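Side-chain contacts in D-alanyl transferase DltD (Enterococcus faecium TX0133A04, PDB 6PFX), which probably acts at the membrane as a transferase that helps attach D-alanine to lipoteichoic acid in the Gram-positive cell wall: residues Met84-Ala89 and Asp280-Asn285; Tyr127-Ser132 and Pro138-Leu143; Val98-Ser103 and Ser273-Val278. All blocks are in the same frame, centred on the assembly; numbering follows the deposited sequence.

Contact 1. Residues Met84-Ala89 and Asp280-Asn285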
ATOM      1  N   MET A  84      -8.374  -0.804   6.642  1.00 16.54           N
ATOM      2  CA  MET A  84      -9.576  -1.617   6.793  1.00 17.10           C
ATOM      3  C   MET A  84      -9.284  -3.077   6.478  1.00 16.67           C
ATOM      4  O   MET A  84      -9.849  -3.981   7.103  1.00 17.46           O
ATOM      5  CB  MET A  84     -10.690  -1.123   5.873  1.00 19.21           C
ATOM      6  CG  MET A  84     -11.127   0.292   6.111  1.00 21.08           C
ATOM      7  SD  MET A  84     -11.589   0.573   7.814  1.00 29.34           S
ATOM      8  CE  MET A  84     -12.694  -0.810   8.095  1.00 23.49           C
ATOM      9  N   MET A  85      -8.418  -3.327   5.497  1.00 15.17           N
ATOM     10  CA  MET A  85      -7.996  -4.696   5.232  1.00 14.46           C
ATOM     11  C   MET A  85      -7.276  -5.279   6.440  1.00 18.88           C
ATOM     12  O   MET A  85      -7.575  -6.396   6.878  1.00 14.77           O
ATOM     13  CB  MET A  85      -7.087  -4.739   4.007  1.00 18.94           C
ATOM     14  CG  MET A  85      -7.744  -4.263   2.741  1.00 16.54           C
ATOM     15  SD  MET A  85      -6.632  -4.378   1.326  1.00 19.75           S
ATOM     16  CE  MET A  85      -7.301  -3.052   0.315  1.00 28.96           C
ATOM     17  N   MET A  86      -6.320  -4.529   6.995  1.00 15.33           N
ATOM     18  CA  MET A  86      -5.528  -5.038   8.107  1.00 15.84           C
ATOM     19  C   MET A  86      -6.400  -5.312   9.322  1.00 13.64           C
ATOM     20  O   MET A  86      -6.287  -6.368   9.958  1.00 15.02           O
ATOM     21  CB  MET A  86      -4.471  -4.009   8.496  1.00 18.73           C
ATOM     22  CG  MET A  86      -3.392  -3.809   7.479  1.00 19.41           C
ATOM     23  SD  MET A  86      -2.262  -2.536   8.080  1.00 22.43           S
ATOM     24  CE  MET A  86      -1.217  -2.408   6.645  1.00 22.51           C
ATOM     25  N   ARG A  87      -7.251  -4.341   9.678  1.00 15.70           N
ATOM     26  CA  ARG A  87      -8.095  -4.450  10.864  1.00 14.88           C
ATOM     27  C   ARG A  87      -9.069  -5.613  10.738  1.00 14.48           C
ATOM     28  O   ARG A  87      -9.330  -6.324  11.715  1.00 17.14           O
ATOM     29  CB  ARG A  87      -8.850  -3.131  11.073  1.00 16.67           C
ATOM     30  CG  ARG A  87      -9.743  -3.080  12.314  1.00 16.54           C
ATOM     31  CD  ARG A  87      -8.899  -2.873  13.561  1.00 21.35           C
ATOM     32  NE  ARG A  87      -9.675  -2.903  14.799  1.00 19.13           N
ATOM     33  CZ  ARG A  87      -9.880  -1.867  15.616  1.00 25.89           C
ATOM     34  NH1 ARG A  87      -9.372  -0.661  15.355  1.00 25.52           N
ATOM     35  NH2 ARG A  87     -10.600  -2.053  16.719  1.00 23.31           N
ATOM     36  N   SER A  88      -9.638  -5.811   9.550  1.00 15.54           N
ATOM     37  CA  SER A  88     -10.612  -6.879   9.363  1.00 12.95           C
ATOM     38  C   SER A  88      -9.950  -8.250   9.345  1.00 16.10           C
ATOM     39  O   SER A  88     -10.623  -9.258   9.581  1.00 20.18           O
ATOM     40  CB  SER A  88     -11.403  -6.660   8.070  1.00 15.30           C
ATOM     41  OG  SER A  88     -10.578  -6.753   6.917  1.00 17.53           O
ATOM     42  N   ALA A  89      -8.649  -8.315   9.067  1.00 16.04           N
ATOM     43  CA  ALA A  89      -7.937  -9.576   9.207  1.00 17.69           C
ATOM     44  C   ALA A  89      -7.751  -9.953  10.669  1.00 19.66           C
ATOM     45  O   ALA A  89      -7.560 -11.136  10.977  1.00 21.26           O
ATOM     46  CB  ALA A  89      -6.588  -9.488   8.496  1.00 18.49           C
ATOM     47  N   ASP A 280      -0.747   2.344  13.585  1.00 10.54           N
ATOM     48  CA  ASP A 280      -1.401   1.925  14.819  1.00 11.43           C
ATOM     49  C   ASP A 280      -1.679   0.430  14.794  1.00 12.77           C
ATOM     50  O   ASP A 280      -1.366  -0.288  15.752  1.00 12.42           O
ATOM     51  CB  ASP A 280      -2.681   2.752  14.959  1.00 12.15           C
ATOM     52  CG  ASP A 280      -3.348   2.624  16.319  1.00 19.48           C
ATOM     53  OD1 ASP A 280      -4.157   1.688  16.493  1.00 22.09           O
ATOM     54  OD2 ASP A 280      -3.090   3.486  17.192  1.00 21.12           O
ATOM     55  N   GLN A 281      -2.249  -0.063  13.699  1.00 10.68           N
ATOM     56  CA  GLN A 281      -2.606  -1.473  13.631  1.00 11.53           C
ATOM     57  C   GLN A 281      -1.376  -2.362  13.484  1.00 10.93           C
ATOM     58  O   GLN A 281      -1.319  -3.437  14.085  1.00 12.74           O
ATOM     59  CB  GLN A 281      -3.615  -1.703  12.509  1.00 12.71           C
ATOM     60  CG  GLN A 281      -4.242  -3.087  12.490  1.00 15.41           C
ATOM     61  CD  GLN A 281      -5.172  -3.346  13.669  1.00 14.66           C
ATOM     62  OE1 GLN A 281      -5.566  -2.429  14.375  1.00 18.39           O
ATOM     63  NE2 GLN A 281      -5.514  -4.609  13.884  1.00 21.90           N
ATOM     64  N   LEU A 282      -0.384  -1.940  12.696  1.00 10.34           N
ATOM     65  CA  LEU A 282       0.842  -2.719  12.569  1.00 12.42           C
ATOM     66  C   LEU A 282       1.511  -2.864  13.922  1.00 12.73           C
ATOM     67  O   LEU A 282       1.969  -3.951  14.289  1.00 11.81           O
ATOM     68  CB  LEU A 282       1.784  -2.050  11.573  1.00 13.12           C
ATOM     69  CG  LEU A 282       1.298  -2.157  10.137  1.00 10.88           C
ATOM     70  CD1 LEU A 282       2.097  -1.157   9.298  1.00 12.33           C
ATOM     71  CD2 LEU A 282       1.491  -3.507   9.559  1.00 11.48           C
ATOM     72  N   ALA A 283       1.504  -1.797  14.714  1.00 12.46           N
ATOM     73  CA  ALA A 283       2.149  -1.854  16.017  1.00 11.95           C
ATOM     74  C   ALA A 283       1.362  -2.750  16.963  1.00 15.55           C
ATOM     75  O   ALA A 283       1.946  -3.571  17.682  1.00 16.14           O
ATOM     76  CB  ALA A 283       2.304  -0.436  16.572  1.00 14.24           C
ATOM     77  N   LYS A 284       0.031  -2.636  16.951  1.00 13.79           N
ATOM     78  CA  LYS A 284      -0.789  -3.444  17.858  1.00 14.26           C
ATOM     79  C   LYS A 284      -0.672  -4.928  17.542  1.00 16.34           C
ATOM     80  O   LYS A 284      -0.741  -5.760  18.456  1.00 17.46           O
ATOM     81  CB  LYS A 284      -2.239  -2.955  17.835  1.00 18.54           C
ATOM     82  CG  LYS A 284      -2.382  -1.606  18.546  1.00 23.80           C
ATOM     83  CD  LYS A 284      -3.765  -0.976  18.431  1.00 25.78           C
ATOM     84  CE  LYS A 284      -3.816   0.400  19.112  1.00 28.28           C
ATOM     85  NZ  LYS A 284      -5.069   1.145  18.760  1.00 34.30           N
ATOM     86  N   ASN A 285      -0.464  -5.274  16.273  1.00 15.03           N
ATOM     87  CA  ASN A 285      -0.262  -6.651  15.853  1.00 16.57           C
ATOM     88  C   ASN A 285       1.167  -7.147  16.033  1.00 12.03           C
ATOM     89  O   ASN A 285       1.447  -8.315  15.727  1.00 13.97           O
ATOM     90  CB  ASN A 285      -0.537  -6.784  14.355  1.00 15.79           C
ATOM     91  CG  ASN A 285      -1.983  -6.797  14.021  1.00 17.77           C
ATOM     92  OD1 ASN A 285      -2.833  -7.105  14.855  1.00 25.65           O
ATOM     93  ND2 ASN A 285      -2.281  -6.503  12.762  1.00 24.71           N
TER
HETATM   94  O   HOH W   1      -4.885  -6.928  11.915  1.00 25.48           O
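M86 and Q281 touch through their aliphatic stems, with CB of the methionine 4.1 Å from CG of the glutamine. They belong to helices 79-89 and 271-284, which run side by side here: the short axes pass 10.1 Å apart at an angle of 30°. The apolar part of the contact is completed by M86 and L282. Extended beyond CG, the methionine chain sets its SD and CE against CD2 of L282, CE at 4.1 Å. A slim, unbranched thioether can reach this far, and the leucine presents CG and its CD2 methyl to it.

The second group is polar in name but packs through carbon. Q281 has CG anti to its backbone N (chi1 -170°) and then bends, which brings its amide across the chain of R87 at about a right angle; OE1 lies 3.5 Å from R87 CD. The planes of amide and guanidinium are only 9° apart, but the amide lies beside CD, short of the guanidinium, and is neither stacked on it nor hydrogen-bonded to it. The arginine head turns instead to Y83, S132 and D140.

True polar linkage is made by one water. It accepts from Q281 NE2 at 3.1 Å and from N285 ND2 at 2.8 Å, and donates to the backbone O of M86. Carboxamides suit these two positions, because each supplies an N-H without bringing a charge into a largely buried interface.

Because the two carboxamide N-H groups and a helix carbonyl share this water instead of bridging directly, the fit of the helices rests on carbon packing plus one mediated polar link.

Contact 2. Residues Tyr127-Ser132 and Pro138-Leu143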
ATOM      1  N   TYR A 127     -17.996  -3.072   9.514  1.00 13.63           N
ATOM      2  CA  TYR A 127     -18.709  -3.717  10.607  1.00 15.99           C
ATOM      3  C   TYR A 127     -17.777  -4.626  11.400  1.00 17.18           C
ATOM      4  O   TYR A 127     -17.876  -4.708  12.631  1.00 17.80           O
ATOM      5  CB  TYR A 127     -19.894  -4.515  10.062  1.00 16.39           C
ATOM      6  CG  TYR A 127     -21.015  -3.714   9.432  1.00 17.18           C
ATOM      7  CD1 TYR A 127     -20.969  -2.329   9.360  1.00 18.39           C
ATOM      8  CD2 TYR A 127     -22.134  -4.360   8.915  1.00 20.58           C
ATOM      9  CE1 TYR A 127     -21.991  -1.616   8.789  1.00 19.60           C
ATOM     10  CE2 TYR A 127     -23.170  -3.646   8.354  1.00 21.65           C
ATOM     11  CZ  TYR A 127     -23.084  -2.277   8.285  1.00 21.29           C
ATOM     12  OH  TYR A 127     -24.095  -1.552   7.713  1.00 23.62           O
ATOM     13  N   ASP A 128     -16.857  -5.311  10.713  1.00 17.86           N
ATOM     14  CA  ASP A 128     -15.843  -6.084  11.416  1.00 14.80           C
ATOM     15  C   ASP A 128     -15.175  -5.231  12.490  1.00 14.12           C
ATOM     16  O   ASP A 128     -14.997  -5.662  13.635  1.00 19.76           O
ATOM     17  CB  ASP A 128     -14.753  -6.554  10.446  1.00 19.16           C
ATOM     18  CG  ASP A 128     -15.147  -7.773   9.616  1.00 17.73           C
ATOM     19  OD1 ASP A 128     -16.127  -8.471   9.947  1.00 19.90           O
ATOM     20  OD2 ASP A 128     -14.444  -8.024   8.614  1.00 23.64           O
ATOM     21  N   TRP A 129     -14.766  -4.018  12.113  1.00 15.60           N
ATOM     22  CA  TRP A 129     -14.102  -3.113  13.044  1.00 16.76           C
ATOM     23  C   TRP A 129     -15.020  -2.763  14.203  1.00 18.06           C
ATOM     24  O   TRP A 129     -14.640  -2.892  15.371  1.00 18.56           O
ATOM     25  CB  TRP A 129     -13.685  -1.862  12.276  1.00 15.98           C
ATOM     26  CG  TRP A 129     -13.464  -0.648  13.106  1.00 17.07           C
ATOM     27  CD1 TRP A 129     -12.587  -0.504  14.146  1.00 17.40           C
ATOM     28  CD2 TRP A 129     -14.103   0.627  12.938  1.00 17.81           C
ATOM     29  NE1 TRP A 129     -12.657   0.780  14.642  1.00 18.59           N
ATOM     30  CE2 TRP A 129     -13.580   1.489  13.920  1.00 15.56           C
ATOM     31  CE3 TRP A 129     -15.073   1.118  12.060  1.00 15.60           C
ATOM     32  CZ2 TRP A 129     -13.994   2.818  14.046  1.00 16.23           C
ATOM     33  CZ3 TRP A 129     -15.483   2.438  12.189  1.00 15.49           C
ATOM     34  CH2 TRP A 129     -14.943   3.270  13.173  1.00 15.87           C
ATOM     35  N   LEU A 130     -16.253  -2.358  13.900  1.00 18.64           N
ATOM     36  CA  LEU A 130     -17.170  -1.937  14.952  1.00 17.45           C
ATOM     37  C   LEU A 130     -17.411  -3.050  15.963  1.00 20.45           C
ATOM     38  O   LEU A 130     -17.441  -2.800  17.173  1.00 20.03           O
ATOM     39  CB  LEU A 130     -18.495  -1.482  14.347  1.00 15.72           C
ATOM     40  CG  LEU A 130     -18.448  -0.211  13.506  1.00 14.61           C
ATOM     41  CD1 LEU A 130     -19.795   0.071  12.853  1.00 17.11           C
ATOM     42  CD2 LEU A 130     -18.032   0.988  14.327  1.00 19.28           C
ATOM     43  N   PHE A 131     -17.629  -4.281  15.492  1.00 14.29           N
ATOM     44  CA  PHE A 131     -17.874  -5.398  16.402  1.00 18.58           C
ATOM     45  C   PHE A 131     -16.606  -5.852  17.109  1.00 22.75           C
ATOM     46  O   PHE A 131     -16.707  -6.556  18.121  1.00 25.91           O
ATOM     47  CB  PHE A 131     -18.546  -6.557  15.652  1.00 19.80           C
ATOM     48  CG  PHE A 131     -19.996  -6.298  15.318  1.00 18.80           C
ATOM     49  CD1 PHE A 131     -20.987  -6.438  16.281  1.00 23.87           C
ATOM     50  CD2 PHE A 131     -20.373  -5.913  14.048  1.00 20.53           C
ATOM     51  CE1 PHE A 131     -22.322  -6.186  15.975  1.00 17.87           C
ATOM     52  CE2 PHE A 131     -21.704  -5.664  13.744  1.00 21.67           C
ATOM     53  CZ  PHE A 131     -22.675  -5.806  14.705  1.00 22.91           C
ATOM     54  N   SER A 132     -15.432  -5.434  16.623  1.00 23.86           N
ATOM     55  CA  SER A 132     -14.158  -5.777  17.239  1.00 25.33           C
ATOM     56  C   SER A 132     -13.793  -4.841  18.381  1.00 27.19           C
ATOM     57  O   SER A 132     -13.002  -5.224  19.251  1.00 28.83           O
ATOM     58  CB  SER A 132     -13.026  -5.692  16.200  1.00 19.49           C
ATOM     59  OG  SER A 132     -12.549  -4.358  16.024  1.00 25.21           O
ATOM     60  N   PRO A 138      -7.866   6.660  20.260  1.00 18.55           N
ATOM     61  CA  PRO A 138      -7.789   7.793  19.326  1.00 19.40           C
ATOM     62  C   PRO A 138      -7.843   7.359  17.871  1.00 13.65           C
ATOM     63  O   PRO A 138      -8.431   8.072  17.045  1.00 15.68           O
ATOM     64  CB  PRO A 138      -6.471   8.477  19.713  1.00 22.94           C
ATOM     65  CG  PRO A 138      -6.299   8.113  21.188  1.00 22.80           C
ATOM     66  CD  PRO A 138      -6.779   6.683  21.259  1.00 21.06           C
ATOM     67  N   ALA A 139      -7.279   6.192  17.538  1.00 17.43           N
ATOM     68  CA  ALA A 139      -7.387   5.679  16.174  1.00 15.07           C
ATOM     69  C   ALA A 139      -8.848   5.502  15.774  1.00 13.37           C
ATOM     70  O   ALA A 139      -9.250   5.887  14.667  1.00 14.18           O
ATOM     71  CB  ALA A 139      -6.638   4.356  16.037  1.00 17.16           C
ATOM     72  N   ASP A 140      -9.660   4.927  16.670  1.00 15.50           N
ATOM     73  CA  ASP A 140     -11.063   4.702  16.355  1.00 16.48           C
ATOM     74  C   ASP A 140     -11.794   6.022  16.157  1.00 13.68           C
ATOM     75  O   ASP A 140     -12.663   6.134  15.282  1.00 13.36           O
ATOM     76  CB  ASP A 140     -11.737   3.917  17.489  1.00 14.01           C
ATOM     77  CG  ASP A 140     -11.141   2.535  17.699  1.00 17.46           C
ATOM     78  OD1 ASP A 140     -10.901   1.816  16.705  1.00 18.02           O
ATOM     79  OD2 ASP A 140     -10.935   2.144  18.875  1.00 25.51           O
ATOM     80  N   ARG A 141     -11.470   7.026  16.984  1.00 13.58           N
ATOM     81  CA  ARG A 141     -12.124   8.322  16.870  1.00 12.95           C
ATOM     82  C   ARG A 141     -11.753   8.986  15.557  1.00 15.50           C
ATOM     83  O   ARG A 141     -12.608   9.581  14.892  1.00 17.80           O
ATOM     84  CB  ARG A 141     -11.751   9.215  18.050  1.00 20.89           C
ATOM     85  CG  ARG A 141     -12.183   8.669  19.405  1.00 21.87           C
ATOM     86  CD  ARG A 141     -11.889   9.676  20.511  1.00 28.35           C
ATOM     87  NE  ARG A 141     -12.842  10.779  20.486  1.00 26.81           N
ATOM     88  CZ  ARG A 141     -12.792  11.834  21.291  1.00 29.99           C
ATOM     89  NH1 ARG A 141     -11.824  11.942  22.188  1.00 30.61           N
ATOM     90  NH2 ARG A 141     -13.713  12.783  21.190  1.00 30.41           N
ATOM     91  N   TYR A 142     -10.482   8.871  15.158  1.00 16.33           N
ATOM     92  CA  TYR A 142     -10.045   9.459  13.901  1.00 17.05           C
ATOM     93  C   TYR A 142     -10.739   8.787  12.723  1.00 15.26           C
ATOM     94  O   TYR A 142     -11.245   9.457  11.817  1.00 16.23           O
ATOM     95  CB  TYR A 142      -8.520   9.366  13.760  1.00 17.54           C
ATOM     96  CG  TYR A 142      -8.060   9.868  12.425  1.00 15.17           C
ATOM     97  CD1 TYR A 142      -7.954  11.229  12.170  1.00 17.21           C
ATOM     98  CD2 TYR A 142      -7.770   8.983  11.399  1.00 14.24           C
ATOM     99  CE1 TYR A 142      -7.564  11.693  10.934  1.00 14.39           C
ATOM    100  CE2 TYR A 142      -7.378   9.441  10.147  1.00 15.07           C
ATOM    101  CZ  TYR A 142      -7.273  10.800   9.929  1.00 15.62           C
ATOM    102  OH  TYR A 142      -6.887  11.300   8.709  1.00 15.65           O
ATOM    103  N   LEU A 143     -10.757   7.454  12.710  1.00 14.44           N
ATOM    104  CA  LEU A 143     -11.415   6.757  11.612  1.00 14.38           C
ATOM    105  C   LEU A 143     -12.889   7.128  11.527  1.00 15.52           C
ATOM    106  O   LEU A 143     -13.419   7.323  10.429  1.00 15.84           O
ATOM    107  CB  LEU A 143     -11.246   5.254  11.772  1.00 13.46           C
ATOM    108  CG  LEU A 143     -11.954   4.399  10.725  1.00 15.28           C
ATOM    109  CD1 LEU A 143     -11.432   4.719   9.349  1.00 19.52           C
ATOM    110  CD2 LEU A 143     -11.736   2.936  11.095  1.00 18.30           C
TER
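W129 lays its indole against L143, whose CD2 sits over the middle of the six-membered ring, 3.5 Å from the centroid and only 6° off the ring normal. This is a CH-pi contact, with the methyl about equally near all six ring carbons. The opposite face is met by CD2 of L130, from the indole's own helix and displaced toward the rim, so two leucine methyls sandwich the ring. With CG anti to the backbone N (chi1 158°), the indole reaches out toward helix 138-147.

At the ring's edge, NE1 donates to D140 OD1 over 2.9 Å in an almost straight bond (172°). The oxygen lies in the indole plane but is itself approached from above the plane of its carboxylate. OD1 also meets R87, whereas OD2 accepts from T137 N; the buried acid thus has several donors, which probably favours its charged form.

W129 suits its place by joining a broad apolar face to an edge N-H; the forked leucine sets one methyl squarely on that face, and the short aspartate brings an acceptor to the N-H. Helices 123-132 and 138-147 form a helical hairpin, turning back obliquely across a short connection.

Contact 3. Residues Val98-Ser103 and Ser273-Val278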
ATOM      1  N   VAL A  98       5.556  -7.929   7.093  1.00 10.33           N
ATOM      2  CA  VAL A  98       4.763  -7.121   6.171  1.00 11.20           C
ATOM      3  C   VAL A  98       5.697  -6.318   5.275  1.00  9.63           C
ATOM      4  O   VAL A  98       6.716  -5.794   5.734  1.00 10.13           O
ATOM      5  CB  VAL A  98       3.854  -6.145   6.949  1.00 12.69           C
ATOM      6  CG1 VAL A  98       3.037  -5.283   5.998  1.00 11.09           C
ATOM      7  CG2 VAL A  98       2.955  -6.913   7.925  1.00 10.87           C
ATOM      8  N   VAL A  99       5.341  -6.203   4.000  1.00 10.33           N
ATOM      9  CA  VAL A  99       5.983  -5.275   3.077  1.00 11.76           C
ATOM     10  C   VAL A  99       4.927  -4.260   2.685  1.00 11.77           C
ATOM     11  O   VAL A  99       3.809  -4.633   2.317  1.00 10.96           O
ATOM     12  CB  VAL A  99       6.525  -5.999   1.835  1.00  9.19           C
ATOM     13  CG1 VAL A  99       7.198  -5.039   0.844  1.00 11.33           C
ATOM     14  CG2 VAL A  99       7.528  -7.030   2.230  1.00 11.14           C
ATOM     15  N   PHE A 100       5.271  -2.983   2.781  1.00 10.66           N
ATOM     16  CA  PHE A 100       4.322  -1.906   2.522  1.00  7.85           C
ATOM     17  C   PHE A 100       4.990  -0.889   1.608  1.00  8.90           C
ATOM     18  O   PHE A 100       5.992  -0.283   1.989  1.00  9.55           O
ATOM     19  CB  PHE A 100       3.896  -1.246   3.842  1.00 10.28           C
ATOM     20  CG  PHE A 100       2.705  -0.316   3.729  1.00 10.01           C
ATOM     21  CD1 PHE A 100       2.829   0.897   3.099  1.00 10.92           C
ATOM     22  CD2 PHE A 100       1.461  -0.658   4.268  1.00 11.26           C
ATOM     23  CE1 PHE A 100       1.740   1.758   3.006  1.00 12.40           C
ATOM     24  CE2 PHE A 100       0.370   0.200   4.165  1.00 11.53           C
ATOM     25  CZ  PHE A 100       0.514   1.400   3.538  1.00 13.75           C
ATOM     26  N   ILE A 101       4.403  -0.650   0.437  1.00 10.78           N
ATOM     27  CA  ILE A 101       4.918   0.334  -0.514  1.00 10.04           C
ATOM     28  C   ILE A 101       4.150   1.637  -0.307  1.00 10.90           C
ATOM     29  O   ILE A 101       2.932   1.674  -0.512  1.00 12.07           O
ATOM     30  CB  ILE A 101       4.758  -0.154  -1.962  1.00 13.27           C
ATOM     31  CG1 ILE A 101       5.179  -1.613  -2.152  1.00 15.80           C
ATOM     32  CG2 ILE A 101       5.549   0.758  -2.897  1.00 14.60           C
ATOM     33  CD1 ILE A 101       6.576  -1.894  -1.863  1.00 20.43           C
ATOM     34  N   ILE A 102       4.863   2.697   0.088  1.00 10.74           N
ATOM     35  CA  ILE A 102       4.280   4.014   0.348  1.00 10.63           C
ATOM     36  C   ILE A 102       4.381   4.838  -0.935  1.00 14.85           C
ATOM     37  O   ILE A 102       5.483   5.216  -1.338  1.00 15.72           O
ATOM     38  CB  ILE A 102       5.060   4.739   1.454  1.00  9.61           C
ATOM     39  CG1 ILE A 102       5.130   3.922   2.740  1.00 11.40           C
ATOM     40  CG2 ILE A 102       4.433   6.115   1.754  1.00 13.82           C
ATOM     41  CD1 ILE A 102       6.034   4.534   3.802  1.00 10.80           C
ATOM     42  N   SER A 103       3.247   5.176  -1.559  1.00 13.16           N
ATOM     43  CA  SER A 103       3.280   6.038  -2.749  1.00 14.11           C
ATOM     44  C   SER A 103       3.255   7.510  -2.348  1.00 12.72           C
ATOM     45  O   SER A 103       2.295   7.941  -1.702  1.00 12.35           O
ATOM     46  CB  SER A 103       2.087   5.751  -3.653  1.00 15.38           C
ATOM     47  OG  SER A 103       2.152   4.452  -4.201  1.00 23.76           O
ATOM     48  N   SER A 273      -2.352  11.206   8.342  1.00  9.24           N
ATOM     49  CA  SER A 273      -3.134  10.699   9.465  1.00 11.26           C
ATOM     50  C   SER A 273      -3.844   9.391   9.120  1.00 11.61           C
ATOM     51  O   SER A 273      -3.953   8.511   9.985  1.00  9.91           O
ATOM     52  CB  SER A 273      -4.068  11.800   9.957  1.00 13.51           C
ATOM     53  OG  SER A 273      -3.306  12.911  10.426  1.00 11.37           O
ATOM     54  N   ASP A 274      -4.310   9.217   7.873  1.00 11.25           N
ATOM     55  CA  ASP A 274      -4.783   7.902   7.447  1.00 11.08           C
ATOM     56  C   ASP A 274      -3.661   6.870   7.568  1.00 11.97           C
ATOM     57  O   ASP A 274      -3.888   5.735   8.004  1.00 12.71           O
ATOM     58  CB  ASP A 274      -5.310   7.929   6.006  1.00 15.49           C
ATOM     59  CG  ASP A 274      -6.561   8.788   5.826  1.00 15.32           C
ATOM     60  OD1 ASP A 274      -7.139   9.292   6.807  1.00 13.52           O
ATOM     61  OD2 ASP A 274      -6.980   8.962   4.663  1.00 15.45           O
ATOM     62  N   PHE A 275      -2.434   7.256   7.192  1.00 11.34           N
ATOM     63  CA  PHE A 275      -1.275   6.376   7.321  1.00 13.44           C
ATOM     64  C   PHE A 275      -1.015   6.032   8.780  1.00 10.06           C
ATOM     65  O   PHE A 275      -0.631   4.899   9.097  1.00 10.68           O
ATOM     66  CB  PHE A 275      -0.044   7.065   6.683  1.00 11.12           C
ATOM     67  CG  PHE A 275       1.181   6.190   6.642  1.00  9.98           C
ATOM     68  CD1 PHE A 275       1.201   5.079   5.848  1.00 10.49           C
ATOM     69  CD2 PHE A 275       2.318   6.495   7.372  1.00 10.37           C
ATOM     70  CE1 PHE A 275       2.289   4.258   5.809  1.00 11.88           C
ATOM     71  CE2 PHE A 275       3.428   5.661   7.328  1.00 13.21           C
ATOM     72  CZ  PHE A 275       3.406   4.542   6.551  1.00 13.00           C
ATOM     73  N   GLN A 276      -1.277   6.974   9.688  1.00  9.89           N
ATOM     74  CA  GLN A 276      -1.130   6.686  11.109  1.00  9.94           C
ATOM     75  C   GLN A 276      -2.035   5.544  11.560  1.00  8.81           C
ATOM     76  O   GLN A 276      -1.677   4.800  12.479  1.00 10.97           O
ATOM     77  CB  GLN A 276      -1.385   7.936  11.951  1.00 10.04           C
ATOM     78  CG  GLN A 276      -1.113   7.708  13.428  1.00 12.37           C
ATOM     79  CD  GLN A 276       0.328   7.327  13.783  1.00 11.19           C
ATOM     80  OE1 GLN A 276       1.283   7.560  13.033  1.00  9.62           O
ATOM     81  NE2 GLN A 276       0.476   6.747  14.955  1.00 11.27           N
ATOM     82  N   LEU A 277      -3.214   5.400  10.947  1.00  9.32           N
ATOM     83  CA  LEU A 277      -4.064   4.258  11.257  1.00 10.61           C
ATOM     84  C   LEU A 277      -3.347   2.954  10.943  1.00 10.41           C
ATOM     85  O   LEU A 277      -3.364   2.015  11.745  1.00 11.10           O
ATOM     86  CB  LEU A 277      -5.356   4.330  10.448  1.00 11.19           C
ATOM     87  CG  LEU A 277      -6.360   5.411  10.814  1.00 10.42           C
ATOM     88  CD1 LEU A 277      -7.495   5.459   9.813  1.00 13.12           C
ATOM     89  CD2 LEU A 277      -6.938   5.087  12.174  1.00 10.90           C
ATOM     90  N   VAL A 278      -2.729   2.872   9.762  1.00 11.66           N
ATOM     91  CA  VAL A 278      -1.939   1.700   9.394  1.00 10.60           C
ATOM     92  C   VAL A 278      -0.871   1.414  10.438  1.00  8.91           C
ATOM     93  O   VAL A 278      -0.707   0.270  10.865  1.00  8.52           O
ATOM     94  CB  VAL A 278      -1.315   1.917   8.003  1.00  9.55           C
ATOM     95  CG1 VAL A 278      -0.281   0.881   7.702  1.00 12.93           C
ATOM     96  CG2 VAL A 278      -2.412   1.976   6.922  1.00 15.34           C
TER
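This is an apolar contact between sheet and helix, in the buried interior of an SGNH-hydrolase-like alpha/beta fold. Strand 97-101 is the middle one of five parallel strands, and helix 271-284 packs against it. The same helix leads into strand 288-293, the parallel neighbour of 97-101, so it forms the last part of a beta-alpha-beta crossover whose connection is swollen by many additional helices.

Alternation along the extended chain directs F100 and I102 toward the helix. From the helix, F275 and V278, three residues apart and therefore on nearly the same face, point back. The central element is an offset edge-to-face pair of phenylalanines: F275 turns its edge toward the face of F100, with centroids 5.7 Å apart and planes at 70°. F100 CE1 lies near the plane of the F275 ring, 3.8 Å from F275 CE1. With CG anti to the backbone N in both (chi1 -168° and -175°), each ring is held out from its own backbone into the layer between strand and helix, and the two slide past each other. Large flat residues suit the place, since the CA atoms of F100 and F275 stand 11.0 Å apart and each ring must span part of the gap.

The CG1-CD1 arm of I102 crosses F275 at about a right angle, its CD1 3.8 Å from F275 CZ; an isoleucine has a long enough arm to do this just beyond the strand's end. Outside the two segments, S79 borders F275, M86 borders V278, and F291 of strand 288-293 lies against I102.

On the same side of the F100 ring plane as F275, V278 closes the contact with a single methyl, CG1, which reaches the phenylalanine's CE2 at 3.7 Å and CD2 at 4.1 Å.

In the fold
Contacts 1 and 3 share helix 271-284 and have centres about 11 Å apart; M86 joins them, its CE lying 3.6 Å from V278 CG1. The centre of contact 2 is equally far from that of contact 1. R87 connects these two, with NH1 3.2 Å from D140 OD1 in a salt bridge and NH2 3.1 Å from S132 OG in a probable hydrogen bond. Contacts 2 and 3, centres about 17 Å apart, meet in another, Y142 OH to D274 OD1 at 2.8 Å. Packing thus runs from sheet through two helices to an outer pair. Past strand 97-101, S103 makes a weak hydrogen bond to S45; neighbouring S46 with H348 and D345 has the geometry of a possible catalytic triad.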